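Local atomic coordinates of phosphotransferase system, HPr-related proteins (Thermoanaerobacter tengcongensis, PDB entry 3LE1), a protein that probably serves as the general, non-sugar-specific phosphocarrier HPr of the phosphoenolpyruvate-dependent sugar phosphotransferase system, which phosphorylates sugars during their uptake. Residues A[20-25]-A[75-80]; A[33-38]-A[48-53]. All coordinates share one frame; numbering follows the deposited sequence.

Interaction 1 (A[20-25]-A[75-80]); sequences ALFVQT and KALVDL
T25 of helix 16-26 meets A76, L77 and L80 of helix 70-82, and its side chain can be followed atom by atom. CB lies 3.8 Å from L80 CD2 and 4.0 Å from L77 CD2, so both leucines reach the root of the branch. With OG1 beside the backbone N (chi1 -62°), CG2 stands anti to that N and touches A76 CB and L77 CD2, each 3.9 Å away. OG1 turns back on its own helix to donate a hydrogen bond to L21 O, 3.0 Å long and tilted 35° from the carbonyl plane. T25 N binds the same oxygen from the opposite face of that plane, giving L21 O two donors. L80 comes tip to tip with T25, its CD2 packing against OG1 at 3.3 Å. One turn earlier on each helix, L77 crosses F22 at about a right angle and sets CD2 over one ring face, 4.0 Å from the centroid and 17° off the normal, a CH-pi contact displaced toward the rim. The axes of the two segments run nearly antiparallel and approach to 10.1 Å. No hydrogen bond passes between the two segments; the threonine hydroxyl is satisfied within its own helix, which implies that these two segments are held together by van der Waals and CH-pi packing.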
ATOM      1  N   ALA A  20       4.105  -8.838   0.658  1.00 26.37           N
ATOM      2  CA  ALA A  20       5.323  -8.953  -0.135  1.00 25.75           C
ATOM      3  C   ALA A  20       5.112  -8.334  -1.507  1.00 25.33           C
ATOM      4  O   ALA A  20       5.981  -7.625  -2.022  1.00 25.31           O
ATOM      5  CB  ALA A  20       5.733 -10.417  -0.279  1.00 27.09           C
ATOM      6  N   LEU A  21       3.946  -8.616  -2.084  1.00 24.75           N
ATOM      7  CA  LEU A  21       3.564  -8.100  -3.395  1.00 25.06           C
ATOM      8  C   LEU A  21       3.324  -6.601  -3.338  1.00 24.73           C
ATOM      9  O   LEU A  21       3.647  -5.873  -4.278  1.00 25.89           O
ATOM     10  CB  LEU A  21       2.295  -8.786  -3.882  1.00 24.58           C
ATOM     11  CG  LEU A  21       2.454 -10.213  -4.409  1.00 26.38           C
ATOM     12  CD1 LEU A  21       1.180 -11.000  -4.189  1.00 26.39           C
ATOM     13  CD2 LEU A  21       2.847 -10.205  -5.871  1.00 26.84           C
ATOM     14  N   PHE A  22       2.731  -6.151  -2.239  1.00 22.70           N
ATOM     15  CA  PHE A  22       2.492  -4.734  -2.025  1.00 19.74           C
ATOM     16  C   PHE A  22       3.809  -3.976  -2.096  1.00 20.59           C
ATOM     17  O   PHE A  22       3.923  -3.015  -2.849  1.00 22.03           O
ATOM     18  CB  PHE A  22       1.807  -4.503  -0.678  1.00 18.41           C
ATOM     19  CG  PHE A  22       1.405  -3.072  -0.436  1.00 17.00           C
ATOM     20  CD1 PHE A  22       0.152  -2.614  -0.816  1.00 16.44           C
ATOM     21  CD2 PHE A  22       2.274  -2.187   0.182  1.00 16.57           C
ATOM     22  CE1 PHE A  22      -0.217  -1.301  -0.585  1.00 15.83           C
ATOM     23  CE2 PHE A  22       1.902  -0.873   0.417  1.00 16.35           C
ATOM     24  CZ  PHE A  22       0.655  -0.436   0.033  1.00 14.61           C
ATOM     25  N   VAL A  23       4.809  -4.432  -1.335  1.00 21.17           N
ATOM     26  CA  VAL A  23       6.116  -3.789  -1.283  1.00 22.73           C
ATOM     27  C   VAL A  23       6.811  -3.926  -2.629  1.00 23.40           C
ATOM     28  O   VAL A  23       7.493  -3.012  -3.096  1.00 21.40           O
ATOM     29  CB  VAL A  23       7.003  -4.423  -0.193  1.00 21.70           C
ATOM     30  CG1 VAL A  23       8.449  -3.972  -0.344  1.00 22.99           C
ATOM     31  CG2 VAL A  23       6.474  -4.086   1.193  1.00 21.38           C
ATOM     32  N   GLN A  24       6.619  -5.090  -3.234  1.00 24.03           N
ATOM     33  CA  GLN A  24       7.106  -5.385  -4.564  1.00 25.74           C
ATOM     34  C   GLN A  24       6.583  -4.364  -5.572  1.00 23.01           C
ATOM     35  O   GLN A  24       7.337  -3.791  -6.341  1.00 23.46           O
ATOM     36  CB  GLN A  24       6.641  -6.791  -4.951  1.00 31.17           C
ATOM     37  N   THR A  25       5.277  -4.141  -5.550  1.00 21.37           N
ATOM     38  CA  THR A  25       4.655  -3.226  -6.487  1.00 21.43           C
ATOM     39  C   THR A  25       5.090  -1.788  -6.204  1.00 20.79           C
ATOM     40  O   THR A  25       5.468  -1.054  -7.124  1.00 19.86           O
ATOM     41  CB  THR A  25       3.120  -3.372  -6.454  1.00 19.58           C
ATOM     42  OG1 THR A  25       2.770  -4.705  -6.860  1.00 19.31           O
ATOM     43  CG2 THR A  25       2.446  -2.374  -7.377  1.00 18.20           C
ATOM     44  N   LYS A  75      -1.841   4.462  -8.449  1.00 14.86           N
ATOM     45  CA  LYS A  75      -2.799   3.692  -9.234  1.00 17.32           C
ATOM     46  C   LYS A  75      -2.459   2.201  -9.223  1.00 17.06           C
ATOM     47  O   LYS A  75      -3.344   1.342  -9.109  1.00 18.20           O
ATOM     48  CB  LYS A  75      -2.856   4.193 -10.670  1.00 18.82           C
ATOM     49  CG  LYS A  75      -3.738   3.331 -11.539  1.00 21.79           C
ATOM     50  CD  LYS A  75      -4.203   4.061 -12.761  1.00 23.29           C
ATOM     51  N   ALA A  76      -1.170   1.892  -9.325  1.00 17.70           N
ATOM     52  CA  ALA A  76      -0.732   0.499  -9.345  1.00 16.77           C
ATOM     53  C   ALA A  76      -1.097  -0.213  -8.038  1.00 15.14           C
ATOM     54  O   ALA A  76      -1.488  -1.391  -8.023  1.00 14.80           O
ATOM     55  CB  ALA A  76       0.762   0.425  -9.586  1.00 16.48           C
ATOM     56  N   LEU A  77      -0.972   0.511  -6.936  1.00 14.51           N
ATOM     57  CA  LEU A  77      -1.305  -0.047  -5.629  1.00 16.11           C
ATOM     58  C   LEU A  77      -2.818  -0.179  -5.445  1.00 17.70           C
ATOM     59  O   LEU A  77      -3.314  -1.182  -4.902  1.00 17.33           O
ATOM     60  CB  LEU A  77      -0.695   0.829  -4.533  1.00 13.02           C
ATOM     61  CG  LEU A  77       0.832   0.729  -4.506  1.00 12.83           C
ATOM     62  CD1 LEU A  77       1.447   1.823  -3.639  1.00 12.16           C
ATOM     63  CD2 LEU A  77       1.325  -0.657  -4.068  1.00 14.92           C
ATOM     64  N   VAL A  78      -3.551   0.828  -5.903  1.00 17.64           N
ATOM     65  CA  VAL A  78      -5.004   0.806  -5.849  1.00 18.26           C
ATOM     66  C   VAL A  78      -5.535  -0.402  -6.604  1.00 18.89           C
ATOM     67  O   VAL A  78      -6.369  -1.148  -6.086  1.00 15.99           O
ATOM     68  CB  VAL A  78      -5.604   2.089  -6.461  1.00 18.07           C
ATOM     69  CG1 VAL A  78      -7.083   1.897  -6.820  1.00 19.19           C
ATOM     70  CG2 VAL A  78      -5.407   3.259  -5.521  1.00 16.44           C
ATOM     71  N   ASP A  79      -5.030  -0.583  -7.821  1.00 22.17           N
ATOM     72  CA  ASP A  79      -5.377  -1.726  -8.654  1.00 24.39           C
ATOM     73  C   ASP A  79      -5.003  -3.059  -8.009  1.00 26.07           C
ATOM     74  O   ASP A  79      -5.757  -4.021  -8.092  1.00 27.99           O
ATOM     75  CB  ASP A  79      -4.732  -1.587 -10.042  1.00 27.18           C
ATOM     76  CG  ASP A  79      -5.308  -0.420 -10.841  1.00 29.34           C
ATOM     77  OD1 ASP A  79      -6.326   0.160 -10.417  1.00 29.74           O
ATOM     78  OD2 ASP A  79      -4.743  -0.081 -11.904  1.00 31.00           O
ATOM     79  N   LEU A  80      -3.844  -3.123  -7.367  1.00 25.27           N
ATOM     80  CA  LEU A  80      -3.442  -4.362  -6.706  1.00 24.46           C
ATOM     81  C   LEU A  80      -4.419  -4.699  -5.585  1.00 25.07           C
ATOM     82  O   LEU A  80      -4.872  -5.834  -5.454  1.00 27.87           O
ATOM     83  CB  LEU A  80      -2.024  -4.235  -6.159  1.00 23.97           C
ATOM     84  CG  LEU A  80      -1.269  -5.473  -5.673  1.00 24.70           C
ATOM     85  CD1 LEU A  80      -1.004  -6.451  -6.814  1.00 24.09           C
ATOM     86  CD2 LEU A  80       0.032  -5.056  -5.030  1.00 24.54           C
TER

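Interaction 2 (A[33-38]-A[48-53]); sequences IWVEKD and MGIMSL
L53 at the end of helix 47-53 meets V35 and K37 of strand 32-37 through its CD1 methyl, which lies 3.7 Å from V35 CG1 and 3.4 Å from K37 CB. The latter is tighter than usual carbon contact, and L53 has a chi1 of -140°, away from the staggered positions. One turn back, I50 CD1 makes a looser contact with V35 CG2 at 4.4 Å. V35 and K37 point to the same side of the strand, as alternate residues do. Beyond CB, the K37 chain bends at chi3 (93°), bringing CE to 3.6 Å from L53 O, while NZ hydrogen-bonds to G54 O just past the helix. An alanine in place of L53 would probably leave V35 CG1 and K37 CB without their methyl partner and open a gap between helix and strand. Farther out, S52 OG donates to G49 O in the carbonyl plane, on a lone pair, at 2.7 Å, and L53 N binds the same oxygen. Backbone bonds from V35 to V42 and from E36 to K62 fix the strand between its sheet neighbours. Three helices on one antiparallel sheet of strand order 1-4-2-3 make the open-faced beta-sandwich of the HPr family.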
ATOM      1  N   ILE A  33       6.795   6.540  -1.301  1.00 18.06           N
ATOM      2  CA  ILE A  33       5.414   6.100  -1.108  1.00 16.16           C
ATOM      3  C   ILE A  33       5.156   5.739   0.351  1.00 17.03           C
ATOM      4  O   ILE A  33       5.987   5.098   0.998  1.00 18.29           O
ATOM      5  CB  ILE A  33       5.051   4.878  -1.983  1.00 14.51           C
ATOM      6  CG1 ILE A  33       5.491   5.080  -3.433  1.00 13.60           C
ATOM      7  CG2 ILE A  33       3.547   4.624  -1.925  1.00 15.31           C
ATOM      8  CD1 ILE A  33       5.425   3.798  -4.238  1.00 13.98           C
ATOM      9  N   TRP A  34       3.994   6.145   0.851  1.00 17.61           N
ATOM     10  CA  TRP A  34       3.632   5.930   2.245  1.00 17.90           C
ATOM     11  C   TRP A  34       2.285   5.231   2.369  1.00 19.59           C
ATOM     12  O   TRP A  34       1.421   5.348   1.491  1.00 20.88           O
ATOM     13  CB  TRP A  34       3.574   7.258   2.994  1.00 18.23           C
ATOM     14  CG  TRP A  34       4.868   8.009   3.070  1.00 17.52           C
ATOM     15  CD1 TRP A  34       5.823   7.902   4.049  1.00 18.74           C
ATOM     16  CD2 TRP A  34       5.343   9.011   2.156  1.00 17.97           C
ATOM     17  NE1 TRP A  34       6.853   8.775   3.793  1.00 19.58           N
ATOM     18  CE2 TRP A  34       6.586   9.462   2.637  1.00 18.71           C
ATOM     19  CE3 TRP A  34       4.831   9.575   0.981  1.00 16.84           C
ATOM     20  CZ2 TRP A  34       7.331  10.444   1.981  1.00 16.61           C
ATOM     21  CZ3 TRP A  34       5.576  10.551   0.328  1.00 17.52           C
ATOM     22  CH2 TRP A  34       6.815  10.969   0.827  1.00 16.20           C
ATOM     23  N   VAL A  35       2.125   4.506   3.471  1.00 17.91           N
ATOM     24  CA  VAL A  35       0.886   3.871   3.850  1.00 17.83           C
ATOM     25  C   VAL A  35       0.544   4.309   5.272  1.00 14.18           C
ATOM     26  O   VAL A  35       1.362   4.193   6.176  1.00 12.57           O
ATOM     27  CB  VAL A  35       1.040   2.354   3.780  1.00 22.75           C
ATOM     28  CG1 VAL A  35      -0.046   1.652   4.564  1.00 24.69           C
ATOM     29  CG2 VAL A  35       1.027   1.922   2.343  1.00 24.49           C
ATOM     30  N   GLU A  36      -0.656   4.839   5.461  1.00 15.44           N
ATOM     31  CA  GLU A  36      -1.069   5.334   6.764  1.00 18.46           C
ATOM     32  C   GLU A  36      -2.313   4.615   7.265  1.00 16.87           C
ATOM     33  O   GLU A  36      -3.240   4.369   6.502  1.00 14.20           O
ATOM     34  CB  GLU A  36      -1.343   6.839   6.705  1.00 24.56           C
ATOM     35  CG  GLU A  36      -2.009   7.364   7.963  1.00 30.38           C
ATOM     36  CD  GLU A  36      -2.102   8.877   7.999  1.00 35.81           C
ATOM     37  OE1 GLU A  36      -1.608   9.542   7.057  1.00 36.44           O
ATOM     38  OE2 GLU A  36      -2.665   9.403   8.984  1.00 38.68           O
ATOM     39  N   LYS A  37      -2.310   4.267   8.547  1.00 15.94           N
ATOM     40  CA  LYS A  37      -3.513   3.805   9.226  1.00 17.87           C
ATOM     41  C   LYS A  37      -3.569   4.450  10.595  1.00 19.56           C
ATOM     42  O   LYS A  37      -2.610   4.376  11.357  1.00 18.13           O
ATOM     43  CB  LYS A  37      -3.564   2.285   9.379  1.00 18.51           C
ATOM     44  CG  LYS A  37      -4.825   1.831  10.112  1.00 19.53           C
ATOM     45  CD  LYS A  37      -4.957   0.321  10.224  1.00 21.84           C
ATOM     46  CE  LYS A  37      -4.386  -0.214  11.523  1.00 25.13           C
ATOM     47  NZ  LYS A  37      -4.987  -1.536  11.890  1.00 26.91           N
ATOM     48  N   ASP A  38      -4.694   5.095  10.884  1.00 23.51           N
ATOM     49  CA  ASP A  38      -4.917   5.702  12.191  1.00 28.61           C
ATOM     50  C   ASP A  38      -3.666   6.402  12.723  1.00 31.53           C
ATOM     51  O   ASP A  38      -3.092   5.997  13.733  1.00 29.33           O
ATOM     52  CB  ASP A  38      -5.417   4.656  13.184  1.00 31.35           C
ATOM     53  CG  ASP A  38      -6.781   4.095  12.802  1.00 36.73           C
ATOM     54  OD1 ASP A  38      -7.352   4.528  11.776  1.00 38.13           O
ATOM     55  OD2 ASP A  38      -7.286   3.227  13.539  1.00 39.51           O
ATOM     56  N   MET A  48       9.179  -4.198   7.088  1.00 29.79           N
ATOM     57  CA  MET A  48       9.078  -4.028   8.536  1.00 30.18           C
ATOM     58  C   MET A  48       8.013  -2.983   8.873  1.00 29.79           C
ATOM     59  O   MET A  48       7.223  -3.163   9.803  1.00 30.40           O
ATOM     60  CB  MET A  48      10.432  -3.637   9.139  1.00 31.41           C
ATOM     61  CG  MET A  48      10.402  -3.435  10.658  1.00 31.76           C
ATOM     62  SD  MET A  48      11.986  -2.894  11.341  1.00 25.46           S
ATOM     63  CE  MET A  48      11.605  -2.938  13.084  1.00 31.58           C
ATOM     64  N   GLY A  49       7.992  -1.899   8.097  1.00 27.81           N
ATOM     65  CA  GLY A  49       7.009  -0.845   8.281  1.00 25.34           C
ATOM     66  C   GLY A  49       5.591  -1.335   8.041  1.00 22.78           C
ATOM     67  O   GLY A  49       4.702  -1.115   8.853  1.00 23.78           O
ATOM     68  N   ILE A  50       5.379  -1.995   6.908  1.00 20.37           N
ATOM     69  CA  ILE A  50       4.088  -2.611   6.622  1.00 19.95           C
ATOM     70  C   ILE A  50       3.639  -3.495   7.790  1.00 19.68           C
ATOM     71  O   ILE A  50       2.515  -3.366   8.279  1.00 18.48           O
ATOM     72  CB  ILE A  50       4.130  -3.410   5.295  1.00 18.22           C
ATOM     73  CG1 ILE A  50       4.453  -2.465   4.130  1.00 17.70           C
ATOM     74  CG2 ILE A  50       2.809  -4.130   5.045  1.00 17.02           C
ATOM     75  CD1 ILE A  50       3.402  -1.387   3.912  1.00 17.23           C
ATOM     76  N   MET A  51       4.531  -4.365   8.256  1.00 22.58           N
ATOM     77  CA  MET A  51       4.224  -5.242   9.382  1.00 22.75           C
ATOM     78  C   MET A  51       3.812  -4.446  10.609  1.00 23.10           C
ATOM     79  O   MET A  51       2.804  -4.757  11.255  1.00 24.60           O
ATOM     80  CB  MET A  51       5.433  -6.098   9.737  1.00 26.13           C
ATOM     81  CG  MET A  51       5.881  -7.029   8.633  1.00 27.91           C
ATOM     82  SD  MET A  51       4.776  -8.430   8.434  1.00 24.87           S
ATOM     83  CE  MET A  51       3.376  -7.695   7.584  1.00 89.08           C
ATOM     84  N   SER A  52       4.605  -3.425  10.925  1.00 22.63           N
ATOM     85  CA  SER A  52       4.347  -2.566  12.078  1.00 24.23           C
ATOM     86  C   SER A  52       2.951  -1.974  12.008  1.00 25.07           C
ATOM     87  O   SER A  52       2.273  -1.813  13.022  1.00 25.18           O
ATOM     88  CB  SER A  52       5.360  -1.423  12.128  1.00 24.81           C
ATOM     89  OG  SER A  52       4.891  -0.293  11.405  1.00 26.34           O
ATOM     90  N   LEU A  53       2.524  -1.647  10.797  1.00 24.70           N
ATOM     91  CA  LEU A  53       1.256  -0.966  10.601  1.00 22.35           C
ATOM     92  C   LEU A  53       0.047  -1.837  10.993  1.00 22.60           C
ATOM     93  O   LEU A  53      -0.971  -1.315  11.440  1.00 25.50           O
ATOM     94  CB  LEU A  53       1.166  -0.488   9.154  1.00 22.07           C
ATOM     95  CG  LEU A  53       0.565   0.891   8.879  1.00 22.98           C
ATOM     96  CD1 LEU A  53      -0.739   0.787   8.146  1.00 23.34           C
ATOM     97  CD2 LEU A  53       0.397   1.723  10.149  1.00 21.37           C
TER

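Interactions 1 and 2 have centres about 13 Å apart, on opposite sides of the chain's centre, yet they touch directly: F22 CE2 lies 3.8 Å from I50 CD1, and L77 CD1 lies 3.9 Å from I33 CG2. F22 also packs on V35, so its ring takes part in a hydrophobic layer common to both. Along the chain, helix 16-26 comes first, followed by strand 32-37, helix 47-53 and finally helix 70-82; interaction 2 is therefore nested within the loop closed by interaction 1. The first joins two helices, the second joins helix 47-53 to the four-stranded antiparallel sheet, and together they bring all three helices and the sheet into one compact single-domain protein.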